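Local coordinates for protein neurotoxin (Clostridium botulinum, PDB 2QN0) that serves as the zinc protease light chain of botulinum neurotoxin serotype C1, probably cleaving SNARE proteins with dual substrate specificity, at residues N7-D12 with D82-L87; I43-D48 with V156-P161; P223-M228 with Y367-R372. All blocks are in the same frame, centred on the assembly; numbering follows the deposited sequence.

Interaction 1: N7-D12 with D82-L87; sequences NFNYSD and DKDTFL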
loop_
_atom_site.group_PDB
_atom_site.type_symbol
_atom_site.label_atom_id
_atom_site.label_comp_id
_atom_site.label_asym_id
_atom_site.label_seq_id
_atom_site.Cartn_x
_atom_site.Cartn_y
_atom_site.Cartn_z
ATOM N N ASN A 7 -1.243 18.273 6.696
ATOM C CA ASN A 7 -0.038 18.837 6.091
ATOM C C ASN A 7 1.061 18.899 7.145
ATOM O O ASN A 7 0.800 19.228 8.303
ATOM C CB ASN A 7 -0.317 20.243 5.557
ATOM C CG ASN A 7 -1.225 20.234 4.351
ATOM O OD1 ASN A 7 -0.842 19.771 3.275
ATOM N ND2 ASN A 7 -2.442 20.736 4.522
ATOM N N PHE A 8 2.290 18.598 6.739
ATOM C CA PHE A 8 3.411 18.598 7.670
ATOM C C PHE A 8 4.722 19.052 7.055
ATOM O O PHE A 8 4.900 19.035 5.838
ATOM C CB PHE A 8 3.678 17.182 8.193
ATOM C CG PHE A 8 2.520 16.547 8.896
ATOM C CD1 PHE A 8 2.163 16.941 10.179
ATOM C CD2 PHE A 8 1.815 15.512 8.289
ATOM C CE1 PHE A 8 1.122 16.311 10.853
ATOM C CE2 PHE A 8 0.774 14.875 8.954
ATOM C CZ PHE A 8 0.425 15.272 10.237
ATOM N N ASN A 9 5.633 19.440 7.943
ATOM C CA ASN A 9 7.004 19.800 7.611
ATOM C C ASN A 9 7.676 18.754 8.484
ATOM O O ASN A 9 7.211 18.503 9.598
ATOM C CB ASN A 9 7.384 21.192 8.125
ATOM C CG ASN A 9 6.681 22.300 7.385
ATOM O OD1 ASN A 9 6.819 22.436 6.169
ATOM N ND2 ASN A 9 5.920 23.105 8.115
ATOM N N TYR A 10 8.745 18.132 8.006
ATOM C CA TYR A 10 9.402 17.110 8.807
ATOM C C TYR A 10 9.830 17.659 10.166
ATOM O O TYR A 10 9.833 16.938 11.164
ATOM C CB TYR A 10 10.626 16.558 8.078
ATOM C CG TYR A 10 11.245 15.378 8.784
ATOM C CD1 TYR A 10 10.589 14.147 8.830
ATOM C CD2 TYR A 10 12.472 15.498 9.442
ATOM C CE1 TYR A 10 11.133 13.067 9.517
ATOM C CE2 TYR A 10 13.026 14.420 10.134
ATOM C CZ TYR A 10 12.349 13.208 10.166
ATOM O OH TYR A 10 12.885 12.143 10.851
ATOM N N SER A 11 10.179 18.942 10.196
ATOM C CA SER A 11 10.633 19.595 11.421
ATOM C C SER A 11 9.534 19.937 12.428
ATOM O O SER A 11 9.838 20.325 13.558
ATOM C CB SER A 11 11.398 20.874 11.069
ATOM O OG SER A 11 10.569 21.770 10.351
ATOM N N ASP A 12 8.267 19.808 12.034
ATOM C CA ASP A 12 7.173 20.128 12.951
ATOM C C ASP A 12 7.312 19.358 14.258
ATOM O O ASP A 12 7.652 18.176 14.264
ATOM C CB ASP A 12 5.813 19.835 12.309
ATOM C CG ASP A 12 5.472 20.808 11.194
ATOM O OD1 ASP A 12 6.156 21.851 11.080
ATOM O OD2 ASP A 12 4.514 20.538 10.438
ATOM N N ASP A 82 15.788 15.473 2.816
ATOM C CA ASP A 82 15.241 14.441 1.939
ATOM C C ASP A 82 13.914 13.941 2.495
ATOM O O ASP A 82 12.946 13.759 1.758
ATOM C CB ASP A 82 16.215 13.265 1.841
ATOM C CG ASP A 82 17.139 13.368 0.646
ATOM O OD1 ASP A 82 17.654 14.476 0.380
ATOM O OD2 ASP A 82 17.354 12.336 -0.026
ATOM N N LYS A 83 13.881 13.724 3.804
ATOM C CA LYS A 83 12.682 13.232 4.471
ATOM C C LYS A 83 11.532 14.221 4.371
ATOM O O LYS A 83 10.377 13.827 4.200
ATOM C CB LYS A 83 12.994 12.915 5.935
ATOM C CG LYS A 83 14.037 11.822 6.092
ATOM C CD LYS A 83 14.294 11.469 7.544
ATOM C CE LYS A 83 15.262 10.296 7.644
ATOM N NZ LYS A 83 15.479 9.859 9.048
ATOM N N ASP A 84 11.847 15.510 4.468
ATOM C CA ASP A 84 10.825 16.541 4.378
ATOM C C ASP A 84 10.186 16.504 2.991
ATOM O O ASP A 84 8.964 16.572 2.849
ATOM C CB ASP A 84 11.443 17.923 4.623
ATOM C CG ASP A 84 10.407 19.023 4.658
ATOM O OD1 ASP A 84 9.606 19.062 5.619
ATOM O OD2 ASP A 84 10.383 19.848 3.720
ATOM N N THR A 85 11.021 16.399 1.965
ATOM C CA THR A 85 10.530 16.353 0.597
ATOM C C THR A 85 9.679 15.104 0.373
ATOM O O THR A 85 8.597 15.181 -0.209
ATOM C CB THR A 85 11.702 16.379 -0.398
ATOM O OG1 THR A 85 12.351 17.656 -0.318
ATOM C CG2 THR A 85 11.214 16.156 -1.820
ATOM N N PHE A 86 10.168 13.962 0.847
ATOM C CA PHE A 86 9.439 12.699 0.705
ATOM C C PHE A 86 8.081 12.811 1.391
ATOM O O PHE A 86 7.048 12.453 0.819
ATOM C CB PHE A 86 10.232 11.557 1.340
ATOM C CG PHE A 86 9.536 10.224 1.277
ATOM C CD1 PHE A 86 9.583 9.451 0.119
ATOM C CD2 PHE A 86 8.826 9.748 2.373
ATOM C CE1 PHE A 86 8.933 8.216 0.055
ATOM C CE2 PHE A 86 8.169 8.511 2.319
ATOM C CZ PHE A 86 8.226 7.749 1.157
ATOM N N LEU A 87 8.087 13.311 2.623
ATOM C CA LEU A 87 6.853 13.469 3.385
ATOM C C LEU A 87 5.838 14.308 2.617
ATOM O O LEU A 87 4.666 13.948 2.516
ATOM C CB LEU A 87 7.153 14.124 4.737
ATOM C CG LEU A 87 5.970 14.448 5.649
ATOM C CD1 LEU A 87 5.217 13.172 6.017
ATOM C CD2 LEU A 87 6.489 15.138 6.904
HETATM O O HOH W 1 15.595 12.056 10.917
HETATM O O HOH W 2 11.288 20.237 7.710
#

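Interaction 2: I43-D48 with V156-P161; sequences IWVIPD and VIITGP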
loop_
_atom_site.group_PDB
_atom_site.type_symbol
_atom_site.label_atom_id
_atom_site.label_comp_id
_atom_site.label_asym_id
_atom_site.label_seq_id
_atom_site.Cartn_x
_atom_site.Cartn_y
_atom_site.Cartn_z
ATOM N N ILE A 43 -3.831 5.981 9.150
ATOM C CA ILE A 43 -2.777 5.860 8.146
ATOM C C ILE A 43 -1.636 6.787 8.565
ATOM O O ILE A 43 -1.825 7.998 8.681
ATOM C CB ILE A 43 -3.247 6.299 6.748
ATOM C CG1 ILE A 43 -4.395 5.404 6.265
ATOM C CG2 ILE A 43 -2.072 6.216 5.765
ATOM C CD1 ILE A 43 -4.970 5.832 4.920
ATOM N N TRP A 44 -0.460 6.211 8.789
ATOM C CA TRP A 44 0.713 6.972 9.202
ATOM C C TRP A 44 1.832 6.862 8.183
ATOM O O TRP A 44 1.867 5.932 7.379
ATOM C CB TRP A 44 1.244 6.449 10.537
ATOM C CG TRP A 44 0.344 6.697 11.700
ATOM C CD1 TRP A 44 -0.816 6.041 12.004
ATOM C CD2 TRP A 44 0.523 7.693 12.710
ATOM N NE1 TRP A 44 -1.373 6.571 13.148
ATOM C CE2 TRP A 44 -0.571 7.587 13.599
ATOM C CE3 TRP A 44 1.503 8.669 12.950
ATOM C CZ2 TRP A 44 -0.714 8.422 14.715
ATOM C CZ3 TRP A 44 1.360 9.503 14.061
ATOM C CH2 TRP A 44 0.259 9.371 14.928
ATOM N N VAL A 45 2.750 7.822 8.219
ATOM C CA VAL A 45 3.896 7.789 7.330
ATOM C C VAL A 45 5.174 8.042 8.123
ATOM O O VAL A 45 5.233 8.951 8.954
ATOM C CB VAL A 45 3.785 8.839 6.193
ATOM C CG1 VAL A 45 3.616 10.231 6.770
ATOM C CG2 VAL A 45 5.034 8.779 5.311
ATOM N N ILE A 46 6.171 7.193 7.894
ATOM C CA ILE A 46 7.488 7.323 8.518
ATOM C C ILE A 46 8.394 7.465 7.300
ATOM O O ILE A 46 8.683 6.483 6.613
ATOM C CB ILE A 46 7.880 6.066 9.314
ATOM C CG1 ILE A 46 6.875 5.831 10.445
ATOM C CG2 ILE A 46 9.285 6.242 9.895
ATOM C CD1 ILE A 46 7.146 4.573 11.259
ATOM N N PRO A 47 8.836 8.700 7.005
ATOM C CA PRO A 47 9.701 9.032 5.865
ATOM C C PRO A 47 11.140 8.528 5.940
ATOM O O PRO A 47 12.070 9.278 5.644
ATOM C CB PRO A 47 9.651 10.567 5.818
ATOM C CG PRO A 47 8.524 10.955 6.744
ATOM C CD PRO A 47 8.563 9.904 7.804
ATOM N N ASP A 48 11.324 7.268 6.324
ATOM C CA ASP A 48 12.663 6.683 6.435
ATOM C C ASP A 48 12.814 5.464 5.529
ATOM O O ASP A 48 11.822 4.869 5.105
ATOM C CB ASP A 48 12.937 6.190 7.860
ATOM C CG ASP A 48 12.834 7.275 8.906
ATOM O OD1 ASP A 48 12.775 8.471 8.551
ATOM O OD2 ASP A 48 12.823 6.909 10.101
ATOM N N VAL A 156 -2.202 1.234 8.497
ATOM C CA VAL A 156 -1.239 1.296 7.407
ATOM C C VAL A 156 -0.115 2.267 7.749
ATOM O O VAL A 156 -0.364 3.380 8.213
ATOM C CB VAL A 156 -1.890 1.794 6.093
ATOM C CG1 VAL A 156 -0.831 1.876 4.990
ATOM C CG2 VAL A 156 -3.027 0.870 5.677
ATOM N N ILE A 157 1.121 1.831 7.541
ATOM C CA ILE A 157 2.272 2.700 7.756
ATOM C C ILE A 157 3.012 2.777 6.428
ATOM O O ILE A 157 3.443 1.757 5.889
ATOM C CB ILE A 157 3.259 2.149 8.804
ATOM C CG1 ILE A 157 2.585 2.042 10.170
ATOM C CG2 ILE A 157 4.480 3.076 8.896
ATOM C CD1 ILE A 157 3.497 1.479 11.251
ATOM N N ILE A 158 3.130 3.981 5.882
ATOM C CA ILE A 158 3.856 4.162 4.634
ATOM C C ILE A 158 5.278 4.572 4.999
ATOM O O ILE A 158 5.476 5.476 5.811
ATOM C CB ILE A 158 3.218 5.269 3.776
ATOM C CG1 ILE A 158 1.817 4.828 3.343
ATOM C CG2 ILE A 158 4.106 5.573 2.569
ATOM C CD1 ILE A 158 1.024 5.897 2.669
ATOM N N THR A 159 6.265 3.890 4.425
ATOM C CA THR A 159 7.664 4.214 4.691
ATOM C C THR A 159 8.369 4.439 3.368
ATOM O O THR A 159 7.789 4.232 2.298
ATOM C CB THR A 159 8.426 3.064 5.393
ATOM O OG1 THR A 159 8.690 2.016 4.447
ATOM C CG2 THR A 159 7.618 2.502 6.548
ATOM N N GLY A 160 9.622 4.867 3.452
ATOM C CA GLY A 160 10.412 5.064 2.256
ATOM C C GLY A 160 10.779 3.684 1.739
ATOM O O GLY A 160 10.490 2.680 2.396
ATOM N N PRO A 161 11.443 3.600 0.582
ATOM C CA PRO A 161 11.848 2.332 -0.033
ATOM C C PRO A 161 12.779 1.459 0.793
ATOM O O PRO A 161 13.450 1.923 1.720
ATOM C CB PRO A 161 12.535 2.771 -1.328
ATOM C CG PRO A 161 11.958 4.115 -1.605
ATOM C CD PRO A 161 11.883 4.737 -0.241
#

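Interaction 3: P223-M228 with Y367-R372; sequences PILILM and YNVQNR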
loop_
_atom_site.group_PDB
_atom_site.type_symbol
_atom_site.label_atom_id
_atom_site.label_comp_id
_atom_site.label_asym_id
_atom_site.label_seq_id
_atom_site.Cartn_x
_atom_site.Cartn_y
_atom_site.Cartn_z
ATOM N N PRO A 223 2.511 8.811 -10.479
ATOM C CA PRO A 223 2.833 8.430 -9.104
ATOM C C PRO A 223 1.638 7.990 -8.258
ATOM O O PRO A 223 1.791 7.133 -7.383
ATOM C CB PRO A 223 3.497 9.686 -8.549
ATOM C CG PRO A 223 4.223 10.209 -9.736
ATOM C CD PRO A 223 3.205 10.059 -10.850
ATOM N N ILE A 224 0.452 8.554 -8.491
ATOM C CA ILE A 224 -0.674 8.132 -7.665
ATOM C C ILE A 224 -1.064 6.680 -7.918
ATOM O O ILE A 224 -1.554 6.015 -7.011
ATOM C CB ILE A 224 -1.947 9.016 -7.825
ATOM C CG1 ILE A 224 -2.426 9.033 -9.275
ATOM C CG2 ILE A 224 -1.678 10.418 -7.281
ATOM C CD1 ILE A 224 -3.887 9.425 -9.412
ATOM N N LEU A 225 -0.848 6.182 -9.134
ATOM C CA LEU A 225 -1.201 4.791 -9.424
ATOM C C LEU A 225 -0.191 3.834 -8.809
ATOM O O LEU A 225 -0.539 2.721 -8.412
ATOM C CB LEU A 225 -1.316 4.550 -10.933
ATOM C CG LEU A 225 -2.536 5.186 -11.617
ATOM C CD1 LEU A 225 -2.831 4.442 -12.910
ATOM C CD2 LEU A 225 -3.753 5.120 -10.713
ATOM N N ILE A 226 1.063 4.266 -8.729
ATOM C CA ILE A 226 2.096 3.442 -8.120
ATOM C C ILE A 226 1.717 3.269 -6.648
ATOM O O ILE A 226 1.789 2.169 -6.093
ATOM C CB ILE A 226 3.480 4.125 -8.224
ATOM C CG1 ILE A 226 3.867 4.288 -9.699
ATOM C CG2 ILE A 226 4.527 3.302 -7.484
ATOM C CD1 ILE A 226 5.205 4.991 -9.922
ATOM N N LEU A 227 1.295 4.364 -6.020
ATOM C CA LEU A 227 0.898 4.328 -4.619
ATOM C C LEU A 227 -0.440 3.609 -4.417
ATOM O O LEU A 227 -0.564 2.752 -3.538
ATOM C CB LEU A 227 0.817 5.757 -4.059
ATOM C CG LEU A 227 0.302 5.940 -2.625
ATOM C CD1 LEU A 227 1.145 5.124 -1.652
ATOM C CD2 LEU A 227 0.349 7.427 -2.259
ATOM N N MET A 228 -1.436 3.946 -5.231
ATOM C CA MET A 228 -2.749 3.313 -5.104
ATOM C C MET A 228 -2.653 1.806 -5.309
ATOM O O MET A 228 -3.400 1.047 -4.695
ATOM C CB MET A 228 -3.741 3.921 -6.095
ATOM C CG MET A 228 -4.192 5.329 -5.698
ATOM S SD MET A 228 -5.350 6.071 -6.851
ATOM C CE MET A 228 -6.909 5.453 -6.219
ATOM N N TYR A 367 -9.235 8.185 -13.067
ATOM C CA TYR A 367 -8.429 9.402 -12.942
ATOM C C TYR A 367 -7.999 9.937 -14.304
ATOM O O TYR A 367 -7.300 10.943 -14.393
ATOM C CB TYR A 367 -7.201 9.135 -12.070
ATOM C CG TYR A 367 -7.540 8.975 -10.601
ATOM C CD1 TYR A 367 -7.326 10.015 -9.696
ATOM C CD2 TYR A 367 -8.118 7.797 -10.127
ATOM C CE1 TYR A 367 -7.683 9.886 -8.348
ATOM C CE2 TYR A 367 -8.479 7.658 -8.788
ATOM C CZ TYR A 367 -8.262 8.705 -7.905
ATOM O OH TYR A 367 -8.639 8.571 -6.588
ATOM N N ASN A 368 -8.419 9.248 -15.358
ATOM C CA ASN A 368 -8.105 9.646 -16.726
ATOM C C ASN A 368 -6.615 9.879 -16.979
ATOM O O ASN A 368 -6.213 10.953 -17.428
ATOM C CB ASN A 368 -8.892 10.908 -17.092
ATOM C CG ASN A 368 -8.830 11.223 -18.573
ATOM O OD1 ASN A 368 -9.122 10.369 -19.414
ATOM N ND2 ASN A 368 -8.454 12.454 -18.903
ATOM N N VAL A 369 -5.801 8.870 -16.688
ATOM C CA VAL A 369 -4.366 8.964 -16.915
ATOM C C VAL A 369 -3.914 7.783 -17.758
ATOM O O VAL A 369 -4.569 6.738 -17.787
ATOM C CB VAL A 369 -3.558 8.946 -15.590
ATOM C CG1 VAL A 369 -3.915 10.164 -14.743
ATOM C CG2 VAL A 369 -3.826 7.653 -14.823
ATOM N N GLN A 370 -2.801 7.960 -18.460
ATOM C CA GLN A 370 -2.239 6.892 -19.272
ATOM C C GLN A 370 -1.634 5.915 -18.276
ATOM O O GLN A 370 -1.181 6.320 -17.206
ATOM C CB GLN A 370 -1.139 7.447 -20.185
ATOM C CG GLN A 370 -0.493 6.417 -21.107
ATOM C CD GLN A 370 -1.485 5.810 -22.084
ATOM O OE1 GLN A 370 -2.408 5.100 -21.684
ATOM N NE2 GLN A 370 -1.300 6.091 -23.375
ATOM N N ASN A 371 -1.628 4.630 -18.614
ATOM C CA ASN A 371 -1.051 3.642 -17.716
ATOM C C ASN A 371 -0.708 2.365 -18.467
ATOM O O ASN A 371 -1.165 2.153 -19.590
ATOM C CB ASN A 371 -2.025 3.327 -16.569
ATOM C CG ASN A 371 -1.369 2.529 -15.452
ATOM O OD1 ASN A 371 -0.249 2.831 -15.041
ATOM N ND2 ASN A 371 -2.072 1.519 -14.942
ATOM N N ARG A 372 0.106 1.522 -17.843
ATOM C CA ARG A 372 0.494 0.259 -18.454
ATOM C C ARG A 372 -0.771 -0.550 -18.713
ATOM O O ARG A 372 -1.716 -0.503 -17.930
ATOM C CB ARG A 372 1.441 -0.503 -17.522
ATOM C CG ARG A 372 0.925 -0.676 -16.097
ATOM C CD ARG A 372 1.989 -1.303 -15.201
ATOM N NE ARG A 372 1.576 -1.348 -13.798
ATOM C CZ ARG A 372 2.354 -1.768 -12.803
ATOM N NH1 ARG A 372 3.589 -2.183 -13.054
ATOM N NH2 ARG A 372 1.898 -1.765 -11.553
#

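Interaction 1: N7-D12 with D82-L87
Y10 and K83 carry the apolar half of this contact. The lysine lies across the tyrosine ring, its CB poised 4.0 Å from the ring centroid as a CH-pi contact, only 11° off the normal. Y10 throws its ring out opposite the backbone N (chi1 -173°), along the helix flank, and the extended K83 chain follows it until K83 CD reaches 3.7 Å from Y10 OH. Deeper in, L87 CD2 packs against F8 CB at 3.7 Å.

Direct hydrogen bonding falls to D84, whose OD1 accepts a nearly straight bond of 2.7 Å from Y10 N (169°). The other carboxylate oxygen, OD2, forms a salt bridge with K88.

Water extends both themes. One molecule donates to Y10 OH at 2.7 Å and accepts from K83 NZ, whose charge also pairs with D48; a second accepts from S11 N and donates weakly to D84 OD1.

Within the loop, D12 OD2 takes N9 N at 2.9 Å and D12 N returns to N9 O, bracing a type I beta turn. A helical aspartate thus anchors, through a backbone NH, the turn of the N-terminal loop that runs over helix 80-97 toward strand 19-23.

Interaction 2: I43-D48 with V156-P161
I46 and I157 meet on one face of the sheet, where the methyl I157 CG2 nestles against the end of the I46 chain, 3.9 Å from I46 CD1, as the two side chains slant across each other. On the reverse face V45 CG2 approaches I158 CB at 4.2 Å. V45 turns CG2 anti to its backbone N and CG1 into the cramped position between N and carbonyl carbon (chi1 57°), which leaves CG2 3.4 Å from I158 O. I43 and V156 extend this face with looser contacts. Helix 80-97 covers it through L87 against V45 and F94 against I158, while L110 of helix 101-112 touches both I43 and V156.

The backbones beneath these side chains form a parallel pair inside the mixed sheet of the protease; the axes of strands 43-46 and 156-159 approach to 4.5 Å, with their directions 24° apart. Strand 34-38 flanks 43-46 in antiparallel fashion; strand 190-193 continues beyond 156-159 in parallel. W44 N donates to V156 O (2.9 Å), I158 N to W44 O, and I46 N to I158 O. CA-H groups supplement them, V45 CA lying 3.2 Å from I158 O.

Toward the polar edge the regular pattern gives way. An inverse gamma turn centred on P47 redirects the first chain and brings D48 O to G160 N at 2.8 Å, a bond bent to 134° at the hydrogen. Alongside it, T159 OG1 donates to G160 O in the carbonyl plane, on a lone pair, at 2.8 Å, and also hydrogen-bonds to S193 OG.

Interaction 3: P223-M228 with Y367-R372
I224 and M228, one helical turn apart, make the close part of this contact by sharing the ring of Y367. I224 CD1 comes to 3.5 Å from Y367 CD1, put there by a first torsion that wedges CG1 between the backbone N and the carbonyl carbon (chi1 58°). M228 serves the far end of the ring: its chain bends at the sulfur (chi3 87°), so that CE settles 3.6 Å from Y367 OH while SD stands 4.5 Å from the ring centroid, an oblique Met-aromatic contact 31° off the normal. The phenol is tethered as well, since Y367 OH hydrogen-bonds to I97 O.

L225 makes a second close point. Its CD1 sits above the flat amide of N371, 3.5 Å from N371 CG and only slightly farther from both amide heteroatoms. The amide is held from its other end, N371 ND2 hydrogen-bonding to E360.

Between these points the fit is looser. L225 CD1 and V369 CG2 touch at 3.9 Å, and the backbones remain well apart, the nearest CA atoms, those of L225 and N371, being 8.4 Å from each other. On the solvent side the chain turns at N368, whose positive phi belongs to the Schellman motif ending helix 360-366.

The segment 367-372 therefore packs, by side chains alone, against the opening turns of helix 223-238, the zinc-binding HExxH helix of this metalloprotease: M228 directly precedes the ligand H229, and H233 and E269 complete the protein's share of the metal site.

In the fold
Interactions 1 and 2 are neighbours, their centres about 12 Å apart, and helix 80-97 joins them: L87 serves both, one methyl branch in each, while K83 bridges to D48. Interaction 3 lies about 20 Å from interaction 2, centre to centre, but leans on the same helix farther along, where L93 and R96 meet I224. Chemistry follows both depth and the kind of element joined. The partly buried interaction 1 mixes a carboxylate, waters and an aromatic face; interaction 2, inside the sheet, relies on backbone hydrogen bonds between two largely apolar faces; interaction 3 is buried too, yet joins helix to loop through apolar and sulfur-aromatic contacts at the start of the zinc-binding helix.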